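CPXV018 protein (PDB 4PDC) probably acts as a viral MHC class I-like decoy ligand that engages the natural killer cell receptor NKG2D and blunts recognition of infected cells. Local coordinates at residues 46-51 against 142-147; 53-58 against 135-140; 80-85 against 124-129; 94-97 against 102-105. The protein carries 2 engineered substitutions. One frame throughout, in Å; residues are numbered along the deposited sequence.

Contacts 2 and 3 are buried; contacts 1 and 4 lie at the surface, with centres about 29 Å apart on opposite sides of the chain's centre. Contacts 1 and 2 set helix 131-146 against the start of the 51-64 region and touch through Phe-51 and His-137; the outer one is a watered salt bridge, the inner one an aromatic cluster with a tyrosine-histidine hydrogen bond. Contact 3 packs the end of helix 113-126 on strand 75-87 and meets contact 2 where Phe-129 reaches His-137. Contact 4 joins the strands of the sheet's last hairpin and meets contact 3 through neighbouring strands. Aromatic and apolar side chains dominate the buried pair, charged groups and bridging waters the surface pair.

Contact 1 of 4, residues 46-51 against 142-147; sequences IGDEIF and VRKMED
Lys-144 reaches out from helix 131-146 to Asp-48, in the loop leading into helix 51-64; the two helices face each other across the sheet of an MHC class I-like platform, this bridge lying near one end of them. The firmer part surrounds Asp-48. Its OD1 forms a long salt bridge, 3.3 Å from Lys-144 NZ, and takes weak bonds from the N-H groups of Ile-50 and Phe-51. OD2 is bonded to the backbone N of Leu-52, so the carboxylate is tied to the first turn of the following helix as well as to the lysine. CG of Asp-48 lies anti to the backbone N (chi1 168°), which swings the carboxylate back over that turn. Just inward, Phe-51 packs on Ser-140 and Leu-141 and meets His-137 edge-to-face.

On the loose side, Ile-46, Gly-47 and Glu-49 are exposed to solvent. The two segments bury only 108 Å² between them, and Lys-144 NZ sits as close to Asp-48 CB, 3.3 Å, as to the carboxylate oxygen. A bend at chi3 (76°) brings the ammonium across the aspartate at about a right angle. Water 1 links it to this side, accepting from Lys-144 NZ at 2.8 Å and donating to Ile-46 O at 2.9 Å.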
# COMPACT_ATOMS: atom_id res chain seq x y z
N ILE E 46 20.63 -13.44 -7.41
CA ILE E 46 20.54 -14.86 -7.05
C ILE E 46 20.45 -15.02 -5.54
O ILE E 46 21.25 -14.46 -4.80
CB ILE E 46 21.75 -15.64 -7.61
CG1 ILE E 46 21.60 -15.75 -9.13
CG2 ILE E 46 21.83 -17.04 -6.98
CD1 ILE E 46 22.79 -16.38 -9.84
N GLY E 47 19.46 -15.79 -5.10
CA GLY E 47 19.27 -16.06 -3.69
C GLY E 47 18.45 -15.01 -2.97
O GLY E 47 18.18 -15.14 -1.78
N ASP E 48 18.05 -13.96 -3.68
CA ASP E 48 17.23 -12.92 -3.08
C ASP E 48 15.92 -13.50 -2.56
O ASP E 48 15.24 -14.24 -3.26
CB ASP E 48 16.95 -11.80 -4.09
CG ASP E 48 15.88 -10.84 -3.61
OD1 ASP E 48 16.15 -10.08 -2.66
OD2 ASP E 48 14.78 -10.85 -4.18
N GLU E 49 15.57 -13.16 -1.32
CA GLU E 49 14.37 -13.70 -0.68
C GLU E 49 13.38 -12.59 -0.32
O GLU E 49 12.40 -12.83 0.39
CB GLU E 49 14.75 -14.50 0.57
CG GLU E 49 15.59 -13.73 1.58
CD GLU E 49 16.01 -14.56 2.79
OE1 GLU E 49 16.95 -14.14 3.49
OE2 GLU E 49 15.40 -15.62 3.04
N ILE E 50 13.63 -11.38 -0.81
CA ILE E 50 12.81 -10.21 -0.48
C ILE E 50 12.02 -9.70 -1.69
O ILE E 50 10.80 -9.58 -1.64
CB ILE E 50 13.68 -9.07 0.06
CG1 ILE E 50 14.37 -9.52 1.36
CG2 ILE E 50 12.84 -7.82 0.31
CD1 ILE E 50 15.54 -8.65 1.75
N PHE E 51 12.73 -9.39 -2.77
CA PHE E 51 12.10 -8.75 -3.91
C PHE E 51 11.46 -9.75 -4.87
O PHE E 51 10.35 -9.51 -5.35
CB PHE E 51 13.13 -7.88 -4.63
CG PHE E 51 13.67 -6.78 -3.77
CD1 PHE E 51 13.00 -5.58 -3.65
CD2 PHE E 51 14.83 -6.97 -3.03
CE1 PHE E 51 13.48 -4.58 -2.83
CE2 PHE E 51 15.32 -5.97 -2.21
CZ PHE E 51 14.64 -4.77 -2.11
N VAL E 142 20.10 -0.89 -5.82
CA VAL E 142 21.38 -0.27 -6.15
C VAL E 142 22.42 -0.72 -5.13
O VAL E 142 23.57 -0.96 -5.48
CB VAL E 142 21.27 1.27 -6.18
CG1 VAL E 142 22.65 1.92 -6.21
CG2 VAL E 142 20.45 1.73 -7.38
N ARG E 143 22.00 -0.85 -3.88
CA ARG E 143 22.90 -1.29 -2.81
C ARG E 143 23.43 -2.70 -3.07
O ARG E 143 24.63 -2.93 -2.99
CB ARG E 143 22.18 -1.23 -1.46
CG ARG E 143 22.96 -1.79 -0.29
CD ARG E 143 24.25 -1.02 -0.05
NE ARG E 143 24.98 -1.54 1.10
CZ ARG E 143 24.73 -1.20 2.37
NH1 ARG E 143 23.77 -0.33 2.65
NH2 ARG E 143 25.45 -1.73 3.34
N LYS E 144 22.53 -3.63 -3.38
CA LYS E 144 22.93 -5.00 -3.70
C LYS E 144 23.90 -5.01 -4.88
O LYS E 144 24.94 -5.66 -4.84
CB LYS E 144 21.72 -5.87 -4.05
CG LYS E 144 20.72 -6.04 -2.93
CD LYS E 144 19.69 -7.11 -3.27
CE LYS E 144 20.27 -8.51 -3.12
NZ LYS E 144 19.28 -9.57 -3.46
N MET E 145 23.54 -4.27 -5.92
CA MET E 145 24.30 -4.24 -7.15
C MET E 145 25.71 -3.70 -6.93
O MET E 145 26.68 -4.21 -7.51
CB MET E 145 23.57 -3.40 -8.20
CG MET E 145 24.30 -3.25 -9.53
SD MET E 145 25.31 -1.76 -9.58
CE MET E 145 24.06 -0.48 -9.60
N GLU E 146 25.83 -2.69 -6.09
CA GLU E 146 27.13 -2.08 -5.82
C GLU E 146 27.98 -2.95 -4.89
O GLU E 146 29.21 -2.88 -4.93
CB GLU E 146 26.95 -0.68 -5.23
CG GLU E 146 26.46 0.34 -6.25
CD GLU E 146 26.33 1.74 -5.67
OE1 GLU E 146 26.39 1.88 -4.43
OE2 GLU E 146 26.16 2.70 -6.45
N ASP E 147 27.33 -3.78 -4.08
CA ASP E 147 28.04 -4.68 -3.18
C ASP E 147 28.23 -6.07 -3.80
O ASP E 147 28.62 -7.01 -3.11
CB ASP E 147 27.29 -4.82 -1.85
CG ASP E 147 27.23 -3.52 -1.08
OD1 ASP E 147 27.93 -2.56 -1.47
OD2 ASP E 147 26.48 -3.46 -0.08
O HOH W 1 20.52 -12.06 -3.37

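Contact 2 of 4, residues 53-58 against 135-140; sequences PFYKNV and IMHLRS
Tyr-55 and His-137 come at each other from opposite directions, hydroxyl to imidazole, and Phe-54 meets the same imidazole crosswise. The tyrosine OH lies at the histidine's edge, near its plane, and forms a nearly straight hydrogen bond with ND1, 2.9 Å from OH to ND1; either atom could be the donor. The two rings are tilted by 47°, neither stacked nor perpendicular. Against Phe-54 the imidazole presents its edge in an offset edge-to-face pair, planes at 63° and centroids 5.4 Å apart, with His-137 CE1 3.6 Å from Phe-54 CE2. Consecutive residues of one helix thus grip adjacent ring atoms, ND1 and CE1, and together fix the rotation of the imidazole.

The pairing spans the two helical walls of the MHC class I-like platform, helix 51-64 on one side and helix 131-146 on the other, with backbones far enough apart that only long aromatic side chains meet between them. Beneath, Tyr-55 and His-137 both rest on Leu-4 of the sheet. Phe-129 adds a further ring beside the histidine, and an aromatic side chain of another protein chain also packs on it. Phe-54 has CG anti to its own N (chi1 179°), which points the ring across the gap; Val-58 CG2, one turn on, lies over one face near the rim, while Tyr-55 CE1 lies at its edge. On the opposing helix, Ser-140 folds its hydroxyl back, OG donating to Met-136 O at 2.8 Å, from the opposite face of that carbonyl to the Ser-140 backbone N-H.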
# COMPACT_ATOMS: atom_id res chain seq x y z
N PRO E 53 10.06 -12.78 -4.32
CA PRO E 53 8.74 -13.29 -3.92
C PRO E 53 7.67 -12.20 -3.91
O PRO E 53 6.51 -12.48 -4.21
CB PRO E 53 8.98 -13.83 -2.51
CG PRO E 53 10.20 -13.15 -2.03
CD PRO E 53 11.05 -12.90 -3.24
N PHE E 54 8.07 -10.97 -3.58
CA PHE E 54 7.16 -9.83 -3.59
C PHE E 54 6.67 -9.56 -5.01
O PHE E 54 5.47 -9.44 -5.25
CB PHE E 54 7.86 -8.60 -3.00
CG PHE E 54 7.00 -7.36 -2.98
CD1 PHE E 54 6.07 -7.16 -1.98
CD2 PHE E 54 7.13 -6.39 -3.96
CE1 PHE E 54 5.28 -6.03 -1.95
CE2 PHE E 54 6.35 -5.25 -3.94
CZ PHE E 54 5.42 -5.07 -2.93
N TYR E 55 7.61 -9.47 -5.95
CA TYR E 55 7.26 -9.19 -7.34
C TYR E 55 6.46 -10.33 -7.96
O TYR E 55 5.58 -10.08 -8.79
CB TYR E 55 8.52 -8.94 -8.18
CG TYR E 55 9.27 -7.65 -7.84
CD1 TYR E 55 8.59 -6.53 -7.37
CD2 TYR E 55 10.64 -7.57 -8.01
CE1 TYR E 55 9.28 -5.36 -7.06
CE2 TYR E 55 11.33 -6.41 -7.71
CZ TYR E 55 10.65 -5.31 -7.23
OH TYR E 55 11.35 -4.16 -6.93
N LYS E 56 6.75 -11.56 -7.57
CA LYS E 56 6.01 -12.70 -8.11
C LYS E 56 4.52 -12.52 -7.81
O LYS E 56 3.67 -12.78 -8.66
CB LYS E 56 6.52 -14.02 -7.54
CG LYS E 56 5.85 -15.25 -8.16
CD LYS E 56 6.45 -16.54 -7.62
CE LYS E 56 5.84 -17.76 -8.29
NZ LYS E 56 6.48 -19.03 -7.82
N ASN E 57 4.22 -12.05 -6.60
CA ASN E 57 2.83 -11.82 -6.21
C ASN E 57 2.23 -10.61 -6.92
O ASN E 57 1.12 -10.69 -7.45
CB ASN E 57 2.74 -11.63 -4.70
CG ASN E 57 2.91 -12.93 -3.94
OD1 ASN E 57 2.48 -13.99 -4.40
ND2 ASN E 57 3.53 -12.86 -2.77
N VAL E 58 2.95 -9.49 -6.92
CA VAL E 58 2.47 -8.29 -7.58
C VAL E 58 2.26 -8.52 -9.07
O VAL E 58 1.28 -8.04 -9.65
CB VAL E 58 3.44 -7.11 -7.38
CG1 VAL E 58 3.02 -5.91 -8.22
CG2 VAL E 58 3.50 -6.73 -5.91
N ILE E 135 10.86 3.64 -5.40
CA ILE E 135 12.09 4.38 -5.11
C ILE E 135 12.90 3.68 -4.02
O ILE E 135 14.12 3.59 -4.10
CB ILE E 135 11.78 5.83 -4.66
CG1 ILE E 135 11.11 6.62 -5.80
CG2 ILE E 135 13.05 6.54 -4.19
CD1 ILE E 135 12.02 6.94 -6.97
N MET E 136 12.22 3.18 -3.00
CA MET E 136 12.90 2.51 -1.90
C MET E 136 13.46 1.16 -2.36
O MET E 136 14.55 0.77 -1.94
CB MET E 136 11.96 2.34 -0.71
CG MET E 136 11.57 3.66 -0.07
SD MET E 136 12.97 4.54 0.65
CE MET E 136 13.22 3.59 2.15
N HIS E 137 12.73 0.46 -3.22
CA HIS E 137 13.25 -0.76 -3.83
C HIS E 137 14.46 -0.45 -4.69
O HIS E 137 15.47 -1.15 -4.64
CB HIS E 137 12.18 -1.46 -4.68
CG HIS E 137 11.12 -2.15 -3.88
ND1 HIS E 137 10.47 -3.28 -4.33
CD2 HIS E 137 10.59 -1.87 -2.66
CE1 HIS E 137 9.59 -3.67 -3.43
NE2 HIS E 137 9.64 -2.83 -2.41
N LEU E 138 14.36 0.62 -5.47
CA LEU E 138 15.45 1.05 -6.35
C LEU E 138 16.73 1.28 -5.55
O LEU E 138 17.79 0.77 -5.90
CB LEU E 138 15.05 2.33 -7.10
CG LEU E 138 16.15 3.09 -7.84
CD1 LEU E 138 16.88 2.19 -8.83
CD2 LEU E 138 15.57 4.30 -8.54
N ARG E 139 16.62 2.04 -4.47
CA ARG E 139 17.78 2.33 -3.64
C ARG E 139 18.34 1.06 -2.99
O ARG E 139 19.56 0.88 -2.90
CB ARG E 139 17.41 3.37 -2.57
CG ARG E 139 17.11 4.74 -3.16
CD ARG E 139 16.63 5.72 -2.10
NE ARG E 139 17.66 6.02 -1.12
CZ ARG E 139 17.44 6.57 0.06
NH1 ARG E 139 16.20 6.88 0.43
NH2 ARG E 139 18.45 6.80 0.89
N SER E 140 17.46 0.16 -2.57
CA SER E 140 17.89 -1.10 -1.98
C SER E 140 18.57 -1.99 -3.02
O SER E 140 19.52 -2.70 -2.71
CB SER E 140 16.70 -1.83 -1.35
OG SER E 140 16.04 -1.00 -0.41

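Contact 3 of 4, residues 80-85 against 124-129; sequences YFYECD and RLKKWF
Leu-125 pushes its CD2 methyl between Tyr-80 and Tyr-82, two residues apart on one strand and so projecting from the same face of the sheet. CD2 touches Tyr-82 at the root of the ring, 3.7 Å from CG, and lies at the edge of the Tyr-80 ring, near its plane, 3.8 Å from CE2. The leucine crosses both tyrosines at about a right angle. With CG of Leu-125 anti to the backbone N (chi1 169°), one branch is carried straight down from the helix into this gap, and the nearby Phe-8 also packs against the leucine.

Further out, Lys-126, extended beyond CG, crosses Tyr-82 at about a right angle near its hydroxyl end, CE 3.8 Å from the tyrosine OH. The ammonium makes a salt bridge with Glu-122, one turn back on its own helix, and it also gives a hydrogen bond to water 2, 2.6 Å from Lys-126 NZ. That water lies in the ring plane beside Tyr-82 OH, but so close that the link to the hydroxyl is doubtful. Tyr-80 directs its own OH to Gln-95 OE1 on the neighbouring strand, so its polar end is satisfied away from the leucine.

No hydrogen bond joins the two segments directly; their 214 Å² of buried surface is mostly side-chain packing. The covalent tie is close by: Cys-84 on the same strand is bonded to Cys-134 of helix 131-146, and Tyr-82 packs against that cysteine. A broken helix lying on an antiparallel sheet and stapled to it by a strand-to-helix disulfide is the hallmark of an MHC class I-like alpha2 domain.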
# COMPACT_ATOMS: atom_id res chain seq x y z
N TYR E 80 2.47 -2.13 -20.63
CA TYR E 80 2.48 -1.09 -19.61
C TYR E 80 3.89 -0.94 -19.07
O TYR E 80 4.46 -1.90 -18.54
CB TYR E 80 1.51 -1.43 -18.48
CG TYR E 80 1.54 -0.44 -17.33
CD1 TYR E 80 1.28 0.91 -17.54
CD2 TYR E 80 1.80 -0.86 -16.04
CE1 TYR E 80 1.29 1.81 -16.49
CE2 TYR E 80 1.81 0.03 -14.99
CZ TYR E 80 1.56 1.36 -15.21
OH TYR E 80 1.57 2.25 -14.16
N PHE E 81 4.44 0.25 -19.21
CA PHE E 81 5.80 0.55 -18.78
C PHE E 81 5.73 1.48 -17.59
O PHE E 81 5.06 2.50 -17.66
CB PHE E 81 6.59 1.17 -19.93
CG PHE E 81 7.98 1.61 -19.55
CD1 PHE E 81 9.01 0.69 -19.47
CD2 PHE E 81 8.25 2.94 -19.30
CE1 PHE E 81 10.29 1.10 -19.13
CE2 PHE E 81 9.52 3.36 -18.96
CZ PHE E 81 10.54 2.44 -18.88
N TYR E 82 6.39 1.11 -16.50
CA TYR E 82 6.43 1.96 -15.31
C TYR E 82 7.86 2.07 -14.80
O TYR E 82 8.53 1.06 -14.55
CB TYR E 82 5.52 1.41 -14.21
CG TYR E 82 5.54 2.29 -12.98
CD1 TYR E 82 4.78 3.45 -12.92
CD2 TYR E 82 6.35 1.98 -11.89
CE1 TYR E 82 4.80 4.26 -11.80
CE2 TYR E 82 6.38 2.79 -10.77
CZ TYR E 82 5.60 3.93 -10.73
OH TYR E 82 5.63 4.74 -9.62
N GLU E 83 8.32 3.30 -14.64
CA GLU E 83 9.70 3.57 -14.25
C GLU E 83 9.77 4.63 -13.17
O GLU E 83 9.14 5.68 -13.29
CB GLU E 83 10.52 4.03 -15.47
CG GLU E 83 11.98 4.30 -15.18
CD GLU E 83 12.68 4.95 -16.36
OE1 GLU E 83 12.67 6.20 -16.43
OE2 GLU E 83 13.24 4.22 -17.20
N CYS E 84 10.53 4.35 -12.11
CA CYS E 84 10.84 5.37 -11.12
C CYS E 84 12.33 5.70 -11.23
O CYS E 84 13.14 4.84 -11.60
CB CYS E 84 10.46 4.93 -9.70
SG CYS E 84 11.39 3.55 -8.98
N ASP E 85 12.66 6.95 -10.93
CA ASP E 85 14.00 7.47 -11.13
C ASP E 85 14.44 8.21 -9.87
O ASP E 85 13.74 9.10 -9.40
CB ASP E 85 14.03 8.40 -12.35
CG ASP E 85 15.41 8.97 -12.63
OD1 ASP E 85 15.91 9.77 -11.82
OD2 ASP E 85 15.98 8.63 -13.69
N ARG E 124 -3.70 -1.57 -11.00
CA ARG E 124 -3.41 -2.97 -10.72
C ARG E 124 -1.96 -3.17 -10.25
O ARG E 124 -1.66 -4.12 -9.54
CB ARG E 124 -3.71 -3.82 -11.96
CG ARG E 124 -5.19 -4.15 -12.13
CD ARG E 124 -5.58 -4.33 -13.59
NE ARG E 124 -4.56 -5.08 -14.30
CZ ARG E 124 -3.98 -4.70 -15.44
NH1 ARG E 124 -4.33 -3.58 -16.07
NH2 ARG E 124 -3.06 -5.48 -15.96
N LEU E 125 -1.08 -2.26 -10.64
CA LEU E 125 0.31 -2.30 -10.18
C LEU E 125 0.47 -1.75 -8.77
O LEU E 125 1.20 -2.31 -7.95
CB LEU E 125 1.22 -1.52 -11.13
CG LEU E 125 2.65 -1.28 -10.64
CD1 LEU E 125 3.37 -2.59 -10.36
CD2 LEU E 125 3.44 -0.45 -11.64
N LYS E 126 -0.22 -0.65 -8.48
CA LYS E 126 0.06 0.12 -7.27
C LYS E 126 -0.74 -0.33 -6.05
O LYS E 126 -0.70 0.32 -5.00
CB LYS E 126 -0.19 1.60 -7.53
CG LYS E 126 0.86 2.22 -8.44
CD LYS E 126 0.73 3.73 -8.51
CE LYS E 126 1.92 4.35 -9.23
NZ LYS E 126 1.87 5.83 -9.16
N LYS E 127 -1.45 -1.45 -6.17
CA LYS E 127 -2.23 -1.96 -5.05
C LYS E 127 -1.34 -2.12 -3.81
O LYS E 127 -1.69 -1.65 -2.73
CB LYS E 127 -2.88 -3.29 -5.42
CG LYS E 127 -3.90 -3.79 -4.41
CD LYS E 127 -4.67 -4.96 -4.98
CE LYS E 127 -5.70 -5.50 -4.00
NZ LYS E 127 -6.56 -6.54 -4.63
N TRP E 128 -0.19 -2.76 -3.98
CA TRP E 128 0.76 -2.98 -2.89
C TRP E 128 2.12 -2.33 -3.16
O TRP E 128 3.04 -2.46 -2.35
CB TRP E 128 0.94 -4.48 -2.64
CG TRP E 128 -0.29 -5.14 -2.09
CD1 TRP E 128 -1.17 -5.92 -2.77
CD2 TRP E 128 -0.77 -5.06 -0.75
NE1 TRP E 128 -2.17 -6.34 -1.94
CE2 TRP E 128 -1.95 -5.83 -0.69
CE3 TRP E 128 -0.32 -4.42 0.41
CZ2 TRP E 128 -2.69 -5.97 0.49
CZ3 TRP E 128 -1.05 -4.56 1.57
CH2 TRP E 128 -2.23 -5.33 1.60
N PHE E 129 2.23 -1.63 -4.28
CA PHE E 129 3.52 -1.13 -4.77
C PHE E 129 3.39 0.26 -5.39
O PHE E 129 3.24 0.39 -6.60
CB PHE E 129 4.10 -2.13 -5.79
CG PHE E 129 5.49 -1.80 -6.25
CD1 PHE E 129 6.55 -1.81 -5.36
CD2 PHE E 129 5.74 -1.51 -7.58
CE1 PHE E 129 7.84 -1.53 -5.79
CE2 PHE E 129 7.02 -1.22 -8.02
CZ PHE E 129 8.07 -1.23 -7.12
O HOH W 2 4.24 6.70 -9.81

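Contact 4 of 4, residues 94-97 against 102-105; sequences DQDY and EEYT. Engineered in segment 94-97: Asp-96 (natural residue Phe).
The beta hairpin of strands 90-99 and 102-104 ends the antiparallel sheet of this MHC class I-like platform, and here its short outer strand veers off, the two directions making an angle of 115°. One direct backbone bond joins the segments: Tyr-104 N donates to Tyr-97 O at 3.0 Å. The same carbonyl oxygen also receives a CA-H...O contact from Glu-103 CA at 3.3 Å. Beyond this the strands are too splayed for regular pairing, and water 4 fills in, accepting from Tyr-97 N at 2.9 Å while donating to Tyr-104 O at 2.8 Å and to Glu-103 OE1.

On the face toward helix 113-126, the Tyr-104 ring slides beneath Tyr-97, whose CB stands over it in a CH-pi contact, 4.2 Å from the ring centroid. Tyr-104 takes the crowded position, CG between the backbone N and the carbonyl carbon (chi1 69°), which turns the ring back under Tyr-97 CB. Its OH is bonded to Lys-114 O, and Lys-114 also makes a cation-pi contact with the ring. The Tyr-97 ring leads away from the outer strand, to Leu-118 and Ser-121 of the helix and to Tyr-80.

The other face is acidic. Asp-96, an engineered residue that replaces a natural Phe, crosses Glu-103 with their carboxylate planes 44° apart, and Asp-96 OD1 lies 3.1 Å from Glu-103 OE1. Two acceptors this close would repel if both were charged, which might raise the pKa of one of them. Water 3 lies between Glu-103 OE2 and, more weakly, Asp-96 OD2, with more acceptors around it than it has protons to give.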
# COMPACT_ATOMS: atom_id res chain seq x y z
N ASP E 94 7.63 7.87 -14.54
CA ASP E 94 7.26 7.86 -15.94
C ASP E 94 6.47 6.59 -16.22
O ASP E 94 6.81 5.53 -15.71
CB ASP E 94 8.51 7.94 -16.83
CG ASP E 94 8.18 8.06 -18.30
OD1 ASP E 94 7.08 8.56 -18.62
OD2 ASP E 94 9.01 7.67 -19.14
N GLN E 95 5.41 6.70 -17.00
CA GLN E 95 4.67 5.51 -17.40
C GLN E 95 4.10 5.67 -18.80
O GLN E 95 3.69 6.76 -19.20
CB GLN E 95 3.56 5.18 -16.39
CG GLN E 95 2.47 6.23 -16.25
CD GLN E 95 1.38 5.82 -15.27
OE1 GLN E 95 1.54 4.88 -14.49
NE2 GLN E 95 0.25 6.52 -15.31
N ASP E 96 4.09 4.56 -19.53
CA ASP E 96 3.61 4.53 -20.91
C ASP E 96 2.67 3.36 -21.10
O ASP E 96 2.80 2.33 -20.43
CB ASP E 96 4.78 4.42 -21.89
CG ASP E 96 5.67 5.64 -21.88
OD1 ASP E 96 5.14 6.77 -21.80
OD2 ASP E 96 6.91 5.47 -21.96
N TYR E 97 1.73 3.53 -22.02
CA TYR E 97 0.81 2.48 -22.42
C TYR E 97 0.93 2.26 -23.92
O TYR E 97 0.84 3.22 -24.69
CB TYR E 97 -0.63 2.84 -22.07
CG TYR E 97 -0.86 3.31 -20.65
CD1 TYR E 97 -0.61 4.63 -20.29
CD2 TYR E 97 -1.34 2.44 -19.69
CE1 TYR E 97 -0.83 5.06 -18.99
CE2 TYR E 97 -1.56 2.86 -18.39
CZ TYR E 97 -1.30 4.17 -18.05
OH TYR E 97 -1.52 4.60 -16.76
N GLU E 102 2.11 0.83 -30.21
CA GLU E 102 1.88 2.26 -30.40
C GLU E 102 1.41 2.92 -29.11
O GLU E 102 0.42 2.49 -28.50
CB GLU E 102 0.84 2.48 -31.50
CG GLU E 102 0.50 3.93 -31.75
CD GLU E 102 -0.40 4.12 -32.96
OE1 GLU E 102 0.07 3.88 -34.09
OE2 GLU E 102 -1.57 4.50 -32.77
N GLU E 103 2.12 3.96 -28.69
CA GLU E 103 1.77 4.69 -27.47
C GLU E 103 0.39 5.32 -27.58
O GLU E 103 -0.00 5.81 -28.64
CB GLU E 103 2.80 5.79 -27.17
CG GLU E 103 3.92 5.37 -26.24
CD GLU E 103 4.56 6.54 -25.52
OE1 GLU E 103 3.91 7.09 -24.60
OE2 GLU E 103 5.70 6.90 -25.86
N TYR E 104 -0.33 5.32 -26.47
CA TYR E 104 -1.60 6.03 -26.40
C TYR E 104 -1.83 6.48 -24.96
O TYR E 104 -1.21 5.96 -24.03
CB TYR E 104 -2.74 5.14 -26.91
CG TYR E 104 -3.10 3.95 -26.04
CD1 TYR E 104 -2.25 2.85 -25.94
CD2 TYR E 104 -4.30 3.90 -25.36
CE1 TYR E 104 -2.58 1.76 -25.16
CE2 TYR E 104 -4.65 2.81 -24.58
CZ TYR E 104 -3.79 1.75 -24.48
OH TYR E 104 -4.14 0.66 -23.71
N THR E 105 -2.70 7.47 -24.80
CA THR E 105 -2.99 8.03 -23.48
C THR E 105 -4.46 8.38 -23.32
O THR E 105 -4.92 8.65 -22.21
CB THR E 105 -2.15 9.30 -23.21
OG1 THR E 105 -2.60 10.35 -24.07
CG2 THR E 105 -0.68 9.04 -23.46
O HOH W 3 7.36 7.75 -24.06
O HOH W 4 1.33 6.22 -22.93